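Local coordinates for phosphoribosyl-aminoimidazole carboxylase (Aspergillus clavatus, PDB 3K5I), which probably makes N5-carboxyaminoimidazole ribonucleotide from 5-aminoimidazole ribonucleotide and bicarbonate at the expense of ATP, a step of purine biosynthesis, at residues Arg328-Ala340 / Pro370-Met384. Residues are numbered along the deposited sequence; the frame is centred on the assembly and turned at random.
Sequences RQPSIMLNIIGGA and PGRKMGHITVTAPTM. With AIR (5-aminoimidazole ribonucleotide), chain I.
Leu334 and Ile377 face each other as a hydrogen-bonded antiparallel pair in the buried middle of the contact. Leu334 N donates to Ile377 O at 2.9 Å, and Ile377 N returns a bond to Leu334 O. Beside them, Val379 N reaches Ile332 O at 2.7 Å and nearly straight (171° at the hydrogen). The face bearing Ile332, Ile336 and Ile377 is apolar: the CD1 methyls of Ile336 and Ile377 meet at 3.7 Å, under helix 344-352, while Ile332 CG1 rests on Met384 SD. On the face of Met333 and His376, the methionine has CG anti to its N (chi1 175°), which lays CG 3.6 Å from His376 CD2, obliquely to the ring; Tyr363 OH binds His376 ND1. In the antiparallel sheet of this ATP-grasp enzyme, strand 331-337 lies between 235-241 and 373-380, and 358-362 flanks the latter. Their regular pairing is interrupted by a classic beta bulge, Met374 and Gly375 both opposing Ile336: Ile336 O takes Met374 N at 2.8 Å, whereas its bond from Gly375 N is weak. Past the bulge, Gly371 N binds Gly338 O, and Arg372 extends to the AIR phosphate, NE giving to O6 at 2.8 Å and NH2 to O8 at the same length. The Lys373 ammonium, on the face of Asn335, hydrogen-bonds Asn294 and salt-bridges Asp173 of the AIR pocket. Toward solvent, Ala381 N to Pro330 O is weak, bent to 129°. Exposed Pro370 touches Gly339 O through its ring carbons, and exposed Pro382 lies alongside the Gln329 amide, whose OE1 is bound by Arg328 of the second subunit.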
loop_
_atom_site.group_PDB
_atom_site.type_symbol
_atom_site.label_atom_id
_atom_site.label_comp_id
_atom_site.label_asym_id
_atom_site.label_seq_id
_atom_site.Cartn_x
_atom_site.Cartn_y
_atom_site.Cartn_z
ATOM N N ARG A 328 3.701 2.381 -14.720
ATOM C CA ARG A 328 4.984 1.646 -14.612
ATOM C C ARG A 328 5.028 0.358 -15.441
ATOM O O ARG A 328 6.058 0.090 -16.022
ATOM C CB ARG A 328 5.174 1.196 -13.132
ATOM C CG ARG A 328 4.868 2.356 -12.137
ATOM C CD ARG A 328 5.211 2.142 -10.639
ATOM N NE ARG A 328 6.277 1.171 -10.580
ATOM C CZ ARG A 328 6.612 0.420 -9.545
ATOM N NH1 ARG A 328 5.910 0.539 -8.435
ATOM N NH2 ARG A 328 7.642 -0.429 -9.666
ATOM N N GLN A 329 3.979 -0.465 -15.479
ATOM C CA GLN A 329 3.975 -1.706 -16.263
ATOM C C GLN A 329 2.507 -1.982 -16.484
ATOM O O GLN A 329 1.678 -1.412 -15.782
ATOM C CB GLN A 329 4.387 -2.864 -15.379
ATOM C CG GLN A 329 5.866 -3.002 -15.192
ATOM C CD GLN A 329 6.046 -4.209 -14.321
ATOM O OE1 GLN A 329 5.390 -4.404 -13.291
ATOM N NE2 GLN A 329 6.891 -5.076 -14.775
ATOM N N PRO A 330 2.196 -2.867 -17.424
ATOM C CA PRO A 330 0.784 -3.206 -17.681
ATOM C C PRO A 330 0.082 -3.898 -16.506
ATOM O O PRO A 330 0.704 -4.645 -15.721
ATOM C CB PRO A 330 0.803 -4.092 -18.952
ATOM C CG PRO A 330 2.123 -3.695 -19.638
ATOM C CD PRO A 330 3.050 -2.976 -18.626
ATOM N N SER A 331 -1.223 -3.666 -16.395
ATOM C CA SER A 331 -1.992 -4.286 -15.325
ATOM C C SER A 331 -3.473 -4.485 -15.587
ATOM O O SER A 331 -4.091 -3.937 -16.501
ATOM C CB SER A 331 -1.651 -3.746 -13.940
ATOM O OG SER A 331 -1.854 -2.353 -13.818
ATOM N N ILE A 332 -4.034 -5.361 -14.777
ATOM C CA ILE A 332 -5.449 -5.659 -14.934
ATOM C C ILE A 332 -6.063 -5.654 -13.522
ATOM O O ILE A 332 -5.489 -6.249 -12.598
ATOM C CB ILE A 332 -5.650 -7.116 -15.581
ATOM C CG1 ILE A 332 -5.025 -7.160 -16.971
ATOM C CG2 ILE A 332 -7.146 -7.447 -15.889
ATOM C CD1 ILE A 332 -4.839 -8.579 -17.457
ATOM N N MET A 333 -7.214 -5.007 -13.343
ATOM C CA MET A 333 -7.850 -5.040 -12.020
ATOM C C MET A 333 -9.162 -5.742 -12.297
ATOM O O MET A 333 -9.858 -5.436 -13.302
ATOM C CB MET A 333 -8.087 -3.636 -11.432
ATOM C CG MET A 333 -8.873 -3.523 -10.074
ATOM S SD MET A 333 -10.261 -2.346 -10.271
ATOM C CE MET A 333 -11.359 -3.212 -11.252
ATOM N N LEU A 334 -9.439 -6.669 -11.379
ATOM C CA LEU A 334 -10.674 -7.454 -11.371
ATOM C C LEU A 334 -11.455 -7.100 -10.079
ATOM O O LEU A 334 -10.878 -7.023 -8.996
ATOM C CB LEU A 334 -10.338 -8.955 -11.400
ATOM C CG LEU A 334 -11.589 -9.850 -11.358
ATOM C CD1 LEU A 334 -12.285 -10.046 -12.695
ATOM C CD2 LEU A 334 -11.121 -11.188 -10.934
ATOM N N ASN A 335 -12.751 -6.821 -10.146
ATOM C CA ASN A 335 -13.466 -6.485 -8.915
ATOM C C ASN A 335 -13.879 -7.797 -8.308
ATOM O O ASN A 335 -14.053 -8.705 -9.082
ATOM C CB ASN A 335 -14.776 -5.712 -9.208
ATOM C CG ASN A 335 -14.574 -4.212 -9.090
ATOM O OD1 ASN A 335 -13.590 -3.755 -8.480
ATOM N ND2 ASN A 335 -15.464 -3.433 -9.701
ATOM N N ILE A 336 -14.064 -7.855 -6.989
ATOM C CA ILE A 336 -14.554 -9.007 -6.265
ATOM C C ILE A 336 -15.914 -8.517 -5.810
ATOM O O ILE A 336 -16.077 -7.707 -4.912
ATOM C CB ILE A 336 -13.757 -9.291 -5.050
ATOM C CG1 ILE A 336 -12.342 -9.665 -5.464
ATOM C CG2 ILE A 336 -14.392 -10.436 -4.293
ATOM C CD1 ILE A 336 -11.575 -9.854 -4.226
ATOM N N ILE A 337 -16.920 -9.010 -6.504
ATOM C CA ILE A 337 -18.307 -8.638 -6.300
ATOM C C ILE A 337 -19.028 -9.669 -5.439
ATOM O O ILE A 337 -18.768 -10.859 -5.610
ATOM C CB ILE A 337 -18.855 -8.796 -7.773
ATOM C CG1 ILE A 337 -18.069 -7.857 -8.652
ATOM C CG2 ILE A 337 -20.319 -8.498 -7.877
ATOM C CD1 ILE A 337 -17.970 -6.565 -7.853
ATOM N N GLY A 338 -19.943 -9.274 -4.554
ATOM C CA GLY A 338 -20.680 -10.265 -3.756
ATOM C C GLY A 338 -21.370 -11.313 -4.686
ATOM O O GLY A 338 -21.896 -10.989 -5.757
ATOM N N GLY A 339 -21.347 -12.603 -4.359
ATOM C CA GLY A 339 -21.993 -13.585 -5.255
ATOM C C GLY A 339 -23.300 -14.087 -4.665
ATOM O O GLY A 339 -23.914 -13.415 -3.814
ATOM N N ALA A 340 -23.708 -15.272 -5.112
ATOM C CA ALA A 340 -24.930 -15.828 -4.535
ATOM C C ALA A 340 -24.790 -15.984 -2.985
ATOM O O ALA A 340 -25.659 -15.535 -2.215
ATOM C CB ALA A 340 -25.277 -17.146 -5.223
ATOM N N PRO A 370 -25.082 -9.791 -2.835
ATOM C CA PRO A 370 -24.824 -10.064 -4.248
ATOM C C PRO A 370 -24.617 -8.782 -5.064
ATOM O O PRO A 370 -25.415 -7.850 -5.009
ATOM C CB PRO A 370 -26.059 -10.853 -4.716
ATOM C CG PRO A 370 -26.880 -11.114 -3.393
ATOM C CD PRO A 370 -26.003 -10.765 -2.229
ATOM N N GLY A 371 -23.562 -8.730 -5.869
ATOM C CA GLY A 371 -23.370 -7.526 -6.666
ATOM C C GLY A 371 -22.579 -6.490 -5.858
ATOM O O GLY A 371 -22.146 -5.500 -6.441
ATOM N N ARG A 372 -22.398 -6.690 -4.548
ATOM C CA ARG A 372 -21.654 -5.743 -3.710
ATOM C C ARG A 372 -20.169 -5.893 -3.939
ATOM O O ARG A 372 -19.596 -7.002 -3.899
ATOM C CB ARG A 372 -21.986 -5.802 -2.208
ATOM C CG ARG A 372 -21.992 -4.525 -1.386
ATOM C CD ARG A 372 -22.000 -4.783 0.138
ATOM N NE ARG A 372 -21.637 -3.572 0.886
ATOM C CZ ARG A 372 -21.369 -3.434 2.181
ATOM N NH1 ARG A 372 -21.500 -4.485 2.962
ATOM N NH2 ARG A 372 -21.003 -2.247 2.679
ATOM N N LYS A 373 -19.594 -4.710 -4.164
ATOM C CA LYS A 373 -18.160 -4.533 -4.339
ATOM C C LYS A 373 -17.492 -4.727 -2.966
ATOM O O LYS A 373 -17.579 -3.882 -2.059
ATOM C CB LYS A 373 -17.738 -3.159 -4.920
ATOM C CG LYS A 373 -18.121 -2.935 -6.377
ATOM C CD LYS A 373 -17.705 -1.559 -6.870
ATOM C CE LYS A 373 -18.231 -1.352 -8.305
ATOM N NZ LYS A 373 -17.930 0.065 -8.790
ATOM N N MET A 374 -16.815 -5.859 -2.875
ATOM C CA MET A 374 -16.156 -6.285 -1.679
ATOM C C MET A 374 -14.648 -6.231 -1.589
ATOM O O MET A 374 -14.068 -6.413 -0.499
ATOM C CB MET A 374 -16.596 -7.752 -1.589
ATOM C CG MET A 374 -18.144 -7.920 -1.467
ATOM S SD MET A 374 -18.938 -6.948 -0.188
ATOM C CE MET A 374 -18.353 -7.501 1.556
ATOM N N GLY A 375 -13.992 -5.987 -2.722
ATOM C CA GLY A 375 -12.556 -5.909 -2.703
ATOM C C GLY A 375 -12.163 -5.917 -4.218
ATOM O O GLY A 375 -13.037 -5.846 -5.063
ATOM N N HIS A 376 -10.877 -5.925 -4.558
ATOM C CA HIS A 376 -10.334 -5.951 -5.916
ATOM C C HIS A 376 -8.963 -6.571 -5.869
ATOM O O HIS A 376 -8.341 -6.600 -4.813
ATOM C CB HIS A 376 -10.311 -4.599 -6.631
ATOM C CG HIS A 376 -9.207 -3.671 -6.190
ATOM N ND1 HIS A 376 -9.428 -2.674 -5.262
ATOM C CD2 HIS A 376 -7.914 -3.523 -6.593
ATOM C CE1 HIS A 376 -8.327 -1.955 -5.108
ATOM N NE2 HIS A 376 -7.383 -2.456 -5.897
ATOM N N ILE A 377 -8.549 -7.109 -7.018
ATOM C CA ILE A 377 -7.254 -7.753 -7.164
ATOM C C ILE A 377 -6.645 -7.014 -8.322
ATOM O O ILE A 377 -7.309 -6.739 -9.344
ATOM C CB ILE A 377 -7.288 -9.149 -7.773
ATOM C CG1 ILE A 377 -8.301 -9.990 -7.021
ATOM C CG2 ILE A 377 -5.858 -9.785 -7.706
ATOM C CD1 ILE A 377 -8.068 -9.875 -5.551
ATOM N N THR A 378 -5.379 -6.670 -8.143
ATOM C CA THR A 378 -4.756 -5.983 -9.268
ATOM C C THR A 378 -3.558 -6.823 -9.688
ATOM O O THR A 378 -2.684 -7.080 -8.863
ATOM C CB THR A 378 -4.263 -4.519 -8.945
ATOM O OG1 THR A 378 -5.352 -3.625 -8.824
ATOM C CG2 THR A 378 -3.498 -3.937 -10.132
ATOM N N VAL A 379 -3.500 -7.175 -10.964
ATOM C CA VAL A 379 -2.316 -7.943 -11.440
ATOM C C VAL A 379 -1.421 -7.161 -12.436
ATOM O O VAL A 379 -1.890 -6.580 -13.438
ATOM C CB VAL A 379 -2.778 -9.285 -12.047
ATOM C CG1 VAL A 379 -1.634 -10.086 -12.630
ATOM C CG2 VAL A 379 -3.464 -10.067 -10.986
ATOM N N THR A 380 -0.118 -7.106 -12.163
ATOM C CA THR A 380 0.769 -6.355 -13.070
ATOM C C THR A 380 1.628 -7.346 -13.897
ATOM O O THR A 380 1.627 -8.553 -13.672
ATOM C CB THR A 380 1.741 -5.563 -12.205
ATOM O OG1 THR A 380 2.374 -6.473 -11.294
ATOM C CG2 THR A 380 0.990 -4.612 -11.336
ATOM N N ALA A 381 2.388 -6.833 -14.850
ATOM C CA ALA A 381 3.272 -7.662 -15.644
ATOM C C ALA A 381 3.968 -6.767 -16.649
ATOM O O ALA A 381 3.447 -5.703 -17.015
ATOM C CB ALA A 381 2.627 -8.868 -16.244
ATOM N N PRO A 382 5.176 -7.164 -17.061
ATOM C CA PRO A 382 5.905 -6.290 -17.984
ATOM C C PRO A 382 5.122 -6.134 -19.277
ATOM O O PRO A 382 5.388 -5.193 -19.973
ATOM C CB PRO A 382 7.266 -6.973 -18.187
ATOM C CG PRO A 382 7.276 -8.225 -17.246
ATOM C CD PRO A 382 6.054 -8.112 -16.352
ATOM N N THR A 383 4.185 -7.048 -19.579
ATOM C CA THR A 383 3.356 -7.039 -20.792
ATOM C C THR A 383 1.891 -7.379 -20.469
ATOM O O THR A 383 1.580 -8.084 -19.497
ATOM C CB THR A 383 3.810 -8.082 -21.872
ATOM O OG1 THR A 383 3.775 -9.375 -21.265
ATOM C CG2 THR A 383 5.272 -7.846 -22.367
ATOM N N MET A 384 0.967 -6.920 -21.309
ATOM C CA MET A 384 -0.441 -7.185 -21.012
ATOM C C MET A 384 -0.626 -8.682 -21.175
ATOM O O MET A 384 -1.227 -9.390 -20.356
ATOM C CB MET A 384 -1.228 -6.439 -22.117
ATOM C CG MET A 384 -2.679 -6.101 -21.834
ATOM S SD MET A 384 -3.192 -5.722 -20.098
ATOM C CE MET A 384 -3.416 -3.882 -20.374
HETATM N N1 AIR I . -18.406 4.519 -3.857
HETATM C C2 AIR I . -18.809 5.822 -3.901
HETATM N N3 AIR I . -19.520 6.161 -4.973
HETATM C C4 AIR I . -19.538 4.986 -5.703
HETATM C C5 AIR I . -18.871 3.961 -5.037
HETATM N N6 AIR I . -18.665 2.649 -5.376
HETATM C "C1'" AIR I . -17.697 3.708 -2.840
HETATM C "C2'" AIR I . -17.274 4.510 -1.589
HETATM C "C3'" AIR I . -18.678 4.520 -0.959
HETATM C "C4'" AIR I . -18.988 3.024 -1.054
HETATM O "O4'" AIR I . -18.678 2.769 -2.438
HETATM O "O2'" AIR I . -16.197 4.029 -0.759
HETATM O "O3'" AIR I . -18.616 5.119 0.318
HETATM C "C5'" AIR I . -19.743 1.981 -0.252
HETATM O "O5'" AIR I . -20.633 1.159 -1.060
HETATM P P AIR I . -21.559 0.070 -0.307
HETATM O O6 AIR I . -21.228 -1.428 -0.842
HETATM O O7 AIR I . -22.936 0.532 -0.638
HETATM O O8 AIR I . -21.233 0.155 1.167
#